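Local coordinates for protein RsfP (Uncultured bacterium, PDB 4GLJ) that probably catalyses the phosphate-dependent cleavage of methylthioadenosine to adenine and methylthioribose 1-phosphate, and also binds the dye rhodamine B, at residues V90-S95 against I268-L273; A13-I18 against S262-S267. All blocks are in the same frame, centred on the assembly; numbering follows the deposited sequence.

Contact 1: residues V90-S95 against I268-L273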
loop_
_atom_site.group_PDB
_atom_site.type_symbol
_atom_site.label_atom_id
_atom_site.label_comp_id
_atom_site.label_asym_id
_atom_site.label_seq_id
_atom_site.Cartn_x
_atom_site.Cartn_y
_atom_site.Cartn_z
ATOM N N VAL A 90 13.840 -27.124 6.949
ATOM C CA VAL A 90 14.221 -26.675 5.611
ATOM C C VAL A 90 15.204 -25.522 5.758
ATOM O O VAL A 90 14.999 -24.595 6.555
ATOM C CB VAL A 90 12.949 -26.212 4.832
ATOM C CG1 VAL A 90 13.282 -25.481 3.527
ATOM C CG2 VAL A 90 12.052 -27.447 4.590
ATOM N N ARG A 91 16.280 -25.605 5.005
ATOM C CA ARG A 91 17.338 -24.622 5.015
ATOM C C ARG A 91 17.355 -23.904 3.666
ATOM O O ARG A 91 17.924 -22.829 3.549
ATOM C CB ARG A 91 18.673 -25.348 5.246
ATOM C CG ARG A 91 18.726 -26.014 6.628
ATOM C CD ARG A 91 19.908 -26.957 6.766
ATOM N NE ARG A 91 21.134 -26.263 6.437
ATOM C CZ ARG A 91 22.031 -26.666 5.561
ATOM N NH1 ARG A 91 21.907 -27.813 4.921
ATOM N NH2 ARG A 91 23.055 -25.893 5.346
ATOM N N TYR A 92 16.744 -24.542 2.663
ATOM C CA TYR A 92 16.735 -23.954 1.298
ATOM C C TYR A 92 15.361 -24.046 0.709
ATOM O O TYR A 92 14.767 -25.085 0.729
ATOM C CB TYR A 92 17.678 -24.660 0.315
ATOM C CG TYR A 92 19.149 -24.739 0.808
ATOM C CD1 TYR A 92 20.031 -23.647 0.667
ATOM C CD2 TYR A 92 19.598 -25.874 1.492
ATOM C CE1 TYR A 92 21.359 -23.724 1.113
ATOM C CE2 TYR A 92 20.925 -25.979 1.973
ATOM C CZ TYR A 92 21.786 -24.909 1.757
ATOM O OH TYR A 92 23.075 -25.014 2.214
ATOM N N ILE A 93 14.855 -22.911 0.185
ATOM C CA ILE A 93 13.570 -22.896 -0.588
ATOM C C ILE A 93 13.812 -22.410 -2.009
ATOM O O ILE A 93 14.486 -21.396 -2.207
ATOM C CB ILE A 93 12.510 -21.934 0.057
ATOM C CG1 ILE A 93 12.110 -22.528 1.410
ATOM C CG2 ILE A 93 11.275 -21.785 -0.847
ATOM C CD1 ILE A 93 11.226 -21.578 2.244
ATOM N N VAL A 94 13.251 -23.141 -2.972
ATOM C CA VAL A 94 13.112 -22.649 -4.314
ATOM C C VAL A 94 11.626 -22.391 -4.543
ATOM O O VAL A 94 10.802 -23.272 -4.526
ATOM C CB VAL A 94 13.636 -23.623 -5.408
ATOM C CG1 VAL A 94 13.450 -22.999 -6.816
ATOM C CG2 VAL A 94 15.128 -23.875 -5.169
ATOM N N SER A 95 11.309 -21.151 -4.854
ATOM C CA SER A 95 9.924 -20.741 -5.155
ATOM C C SER A 95 9.828 -20.771 -6.692
ATOM O O SER A 95 10.674 -20.224 -7.416
ATOM C CB SER A 95 9.757 -19.259 -4.733
ATOM O OG SER A 95 8.736 -18.672 -5.577
ATOM N N ILE A 268 23.865 -16.311 3.712
ATOM C CA ILE A 268 23.697 -15.264 4.686
ATOM C C ILE A 268 22.314 -15.354 5.368
ATOM O O ILE A 268 22.195 -14.949 6.515
ATOM C CB ILE A 268 24.082 -13.846 4.172
ATOM C CG1 ILE A 268 23.265 -13.361 2.941
ATOM C CG2 ILE A 268 25.576 -13.792 3.785
ATOM C CD1 ILE A 268 21.980 -14.057 2.494
ATOM N N ALA A 269 21.309 -15.976 4.717
ATOM C CA ALA A 269 19.963 -16.100 5.339
ATOM C C ALA A 269 20.023 -16.915 6.633
ATOM O O ALA A 269 19.190 -16.724 7.542
ATOM C CB ALA A 269 18.928 -16.691 4.378
ATOM N N HIS A 270 20.989 -17.801 6.708
ATOM C CA HIS A 270 21.093 -18.748 7.777
ATOM C C HIS A 270 21.329 -18.139 9.122
ATOM O O HIS A 270 21.004 -18.734 10.127
ATOM C CB HIS A 270 22.073 -19.850 7.429
ATOM C CG HIS A 270 21.609 -20.735 6.307
ATOM N ND1 HIS A 270 22.440 -21.377 5.523
ATOM C CD2 HIS A 270 20.345 -21.048 5.861
ATOM C CE1 HIS A 270 21.757 -22.066 4.628
ATOM N NE2 HIS A 270 20.478 -21.863 4.840
ATOM N N THR A 271 21.897 -16.952 9.161
ATOM C CA THR A 271 22.102 -16.236 10.378
ATOM C C THR A 271 21.361 -14.894 10.375
ATOM O O THR A 271 21.726 -14.016 11.163
ATOM C CB THR A 271 23.620 -15.995 10.584
ATOM O OG1 THR A 271 24.186 -15.510 9.361
ATOM C CG2 THR A 271 24.391 -17.332 10.941
ATOM N N ALA A 272 20.320 -14.731 9.518
ATOM C CA ALA A 272 19.676 -13.417 9.370
ATOM C C ALA A 272 19.011 -12.896 10.648
ATOM O O ALA A 272 18.983 -11.709 10.854
ATOM C CB ALA A 272 18.633 -13.425 8.245
ATOM N N LEU A 273 18.490 -13.781 11.491
ATOM C CA LEU A 273 17.814 -13.339 12.677
ATOM C C LEU A 273 18.703 -12.864 13.792
ATOM O O LEU A 273 18.351 -11.923 14.491
ATOM C CB LEU A 273 16.713 -14.311 13.098
ATOM C CG LEU A 273 15.706 -13.684 14.043
ATOM C CD1 LEU A 273 15.038 -12.489 13.331
ATOM C CD2 LEU A 273 14.665 -14.737 14.418
#
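The imidazole of H270 turns its edge toward the face of the Y92 ring and reaches on to the backbone of R91. The two rings form an offset edge-to-face pair, with centroids 5.4 Å apart and planes at 76°. The touching corner is CE1 of H270, which lies 3.9 Å from CE1 of Y92.

The same ring makes the polar link of the contact. NE2 of H270 donates to the carbonyl O of R91 at 3.0 Å. The bond is nearly straight, with an N-H...O angle of 166°, and the acceptor lies in the imidazole plane. The nitrogen itself is tilted from the carbonyl plane of R91. A chi1 of -67° sets CG of H270 beside its own backbone N and sends the ring across to the strand. One bond and one ring contact together limit how the imidazole can turn.

R91 adds aliphatic cover, its CB lying 3.9 Å from NE2 of H270. R91 is modelled in two conformers. In one of them CE2 of Y92 lies above one face of the guanidinium, offset toward its rim, and NH1 forms a salt bridge with D15. The hydroxyl of Y92 has a probable hydrogen bond to P265 O.

The contact ties the start of strand 92-101 to the short 3-10 turn 268-270, in the loop beyond helix 237-263. With an alanine in place of the imidazole, the R91 carbonyl would probably lose this donor and a gap would open beside the Y92 ring.

The donor role places a proton on NE2. In the same R91 conformer the guanidinium is near, though itself paired with D15, and it might make a second proton on the imidazole less favourable.

Contact 2: residues A13-I18 against S262-S267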
loop_
_atom_site.group_PDB
_atom_site.type_symbol
_atom_site.label_atom_id
_atom_site.label_comp_id
_atom_site.label_asym_id
_atom_site.label_seq_id
_atom_site.Cartn_x
_atom_site.Cartn_y
_atom_site.Cartn_z
ATOM N N ALA A 13 11.665 -34.685 7.988
ATOM C CA ALA A 13 12.656 -33.635 7.968
ATOM C C ALA A 13 13.007 -33.474 6.485
ATOM O O ALA A 13 12.909 -34.430 5.716
ATOM C CB ALA A 13 13.884 -34.025 8.808
ATOM N N ALA A 14 13.326 -32.262 6.063
ATOM C CA ALA A 14 13.781 -32.023 4.728
ATOM C C ALA A 14 14.651 -30.804 4.802
ATOM O O ALA A 14 14.424 -29.902 5.581
ATOM C CB ALA A 14 12.650 -31.802 3.765
ATOM N N ASP A 15 15.693 -30.806 4.017
ATOM C CA ASP A 15 16.622 -29.701 4.058
ATOM C C ASP A 15 16.197 -28.684 2.993
ATOM O O ASP A 15 16.645 -27.532 3.015
ATOM C CB ASP A 15 17.963 -30.304 3.673
ATOM C CG ASP A 15 19.106 -29.348 3.787
ATOM O OD1 ASP A 15 19.281 -28.766 4.878
ATOM O OD2 ASP A 15 19.885 -29.240 2.790
ATOM N N ILE A 16 15.414 -29.157 2.029
ATOM C CA ILE A 16 15.141 -28.421 0.794
ATOM C C ILE A 16 13.630 -28.468 0.537
ATOM O O ILE A 16 13.028 -29.543 0.720
ATOM C CB ILE A 16 15.793 -29.119 -0.425
ATOM C CG1 ILE A 16 17.312 -29.207 -0.229
ATOM C CG2 ILE A 16 15.447 -28.321 -1.732
ATOM C CD1 ILE A 16 17.986 -30.196 -1.209
ATOM N N ALA A 17 13.040 -27.322 0.163
ATOM C CA ALA A 17 11.619 -27.235 -0.155
ATOM C C ALA A 17 11.393 -26.549 -1.457
ATOM O O ALA A 17 12.107 -25.614 -1.836
ATOM C CB ALA A 17 10.863 -26.547 0.975
ATOM N N ILE A 18 10.387 -27.022 -2.177
ATOM C CA ILE A 18 9.965 -26.376 -3.382
ATOM C C ILE A 18 8.547 -25.825 -3.102
ATOM O O ILE A 18 7.648 -26.584 -2.660
ATOM C CB ILE A 18 9.878 -27.371 -4.531
ATOM C CG1 ILE A 18 11.215 -28.150 -4.709
ATOM C CG2 ILE A 18 9.394 -26.720 -5.836
ATOM C CD1 ILE A 18 12.397 -27.215 -5.007
ATOM N N SER A 262 24.336 -31.517 -3.056
ATOM C CA SER A 262 25.777 -31.895 -3.065
ATOM C C SER A 262 26.631 -30.707 -2.604
ATOM O O SER A 262 27.684 -30.905 -1.992
ATOM C CB SER A 262 26.255 -32.422 -4.422
ATOM O OG SER A 262 25.926 -31.502 -5.452
ATOM N N GLU A 263 26.157 -29.488 -2.849
ATOM C CA GLU A 263 27.001 -28.311 -2.648
ATOM C C GLU A 263 26.741 -27.665 -1.305
ATOM O O GLU A 263 27.660 -27.130 -0.704
ATOM C CB GLU A 263 26.915 -27.317 -3.827
ATOM C CG GLU A 263 27.491 -27.873 -5.155
ATOM C CD GLU A 263 27.175 -26.975 -6.363
ATOM O OE1 GLU A 263 26.662 -25.851 -6.168
ATOM O OE2 GLU A 263 27.459 -27.353 -7.526
ATOM N N GLN A 264 25.501 -27.724 -0.812
ATOM C CA GLN A 264 25.181 -27.222 0.532
ATOM C C GLN A 264 25.755 -25.800 0.798
ATOM O O GLN A 264 26.405 -25.558 1.795
ATOM C CB GLN A 264 25.703 -28.280 1.544
ATOM C CG GLN A 264 24.697 -28.732 2.601
ATOM C CD GLN A 264 23.593 -29.588 2.049
ATOM O OE1 GLN A 264 22.722 -29.108 1.305
ATOM N NE2 GLN A 264 23.605 -30.868 2.405
ATOM N N PRO A 265 25.521 -24.850 -0.112
ATOM C CA PRO A 265 26.125 -23.530 -0.009
ATOM C C PRO A 265 25.753 -22.834 1.291
ATOM O O PRO A 265 24.700 -23.077 1.875
ATOM C CB PRO A 265 25.558 -22.777 -1.231
ATOM C CG PRO A 265 24.287 -23.481 -1.533
ATOM C CD PRO A 265 24.568 -24.937 -1.242
ATOM N N LYS A 266 26.673 -22.026 1.776
ATOM C CA LYS A 266 26.464 -21.277 2.990
ATOM C C LYS A 266 25.587 -20.110 2.537
ATOM O O LYS A 266 25.781 -19.552 1.441
ATOM C CB LYS A 266 27.822 -20.788 3.502
ATOM C CG LYS A 266 28.146 -21.181 4.931
ATOM C CD LYS A 266 29.644 -21.016 5.194
ATOM C CE LYS A 266 29.913 -20.198 6.460
ATOM N NZ LYS A 266 29.118 -18.917 6.439
ATOM N N SER A 267 24.577 -19.775 3.327
ATOM C CA SER A 267 23.744 -18.643 2.981
ATOM C C SER A 267 23.781 -17.580 4.096
ATOM O O SER A 267 23.683 -17.894 5.282
ATOM C CB SER A 267 22.293 -19.109 2.740
ATOM O OG SER A 267 21.478 -17.986 2.351
#
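The carboxylate of D15 and the side-chain amide of Q264 meet with their planes steeply turned, 78° apart. The two side chains come from opposite directions, and OD2 of D15 is the touching atom. It lies 3.2 Å from the atom modelled as OE1 of Q264 and 3.8 Å from CD of Q264. The amide is probably turned over in the model, so the identity of that nearest Q264 atom is doubtful.

The other carboxylate oxygen, OD1, faces R91, which probably balances most of the D15 charge. Q264 approaches as a second neighbour at OD2. With CG of D15 anti to the backbone N (chi1 -174°), the carboxylate points across to the opposite segment. Q264 answers with a chain bent at chi2, which swings the amide back toward D15.

The contact is small, burying 54 Å² over both sides, and lies at the surface. The backbones stay well apart: the nearest CA atoms, of D15 and Q264, are 9.6 Å from each other. What bridges the distance is side chain alone.

Q264 is the first residue after helix 237-263 to leave helical geometry, and its phi is positive. The chain turns there into the extended run from P265 to S267. P265 packs on helix 145-157, and E263 forms a salt bridge with R153 of that helix. D15 stands just before strand 16-20, which is flanked by the parallel strands 57-63 and 92-101 in the mixed sheet of this phosphorylase-superfamily domain. The contact therefore joins the entrance to a central strand of the sheet to the end of the long helix 237-263, and the chain after that helix is held against the strand starts.

In the fold
Contacts 1 and 2 are neighbours, with centres about 9 Å apart, and their segments alternate along the chain. Both set the chain that follows helix 237-263 against the starts of adjacent parallel strands, 16-20 and 92-101. R91 and Y92, which belong to contact 1, each reach a residue of contact 2: NH1 of R91 is 2.8 Å from OD1 of D15, and OH of Y92 is 2.6 Å from O of P265. Neither contact includes a residue lining either rhodamine B pocket. Their strands lead toward one of them, however: A98, farther along strand 92-101, and S22, which follows strand 16-20, both line it.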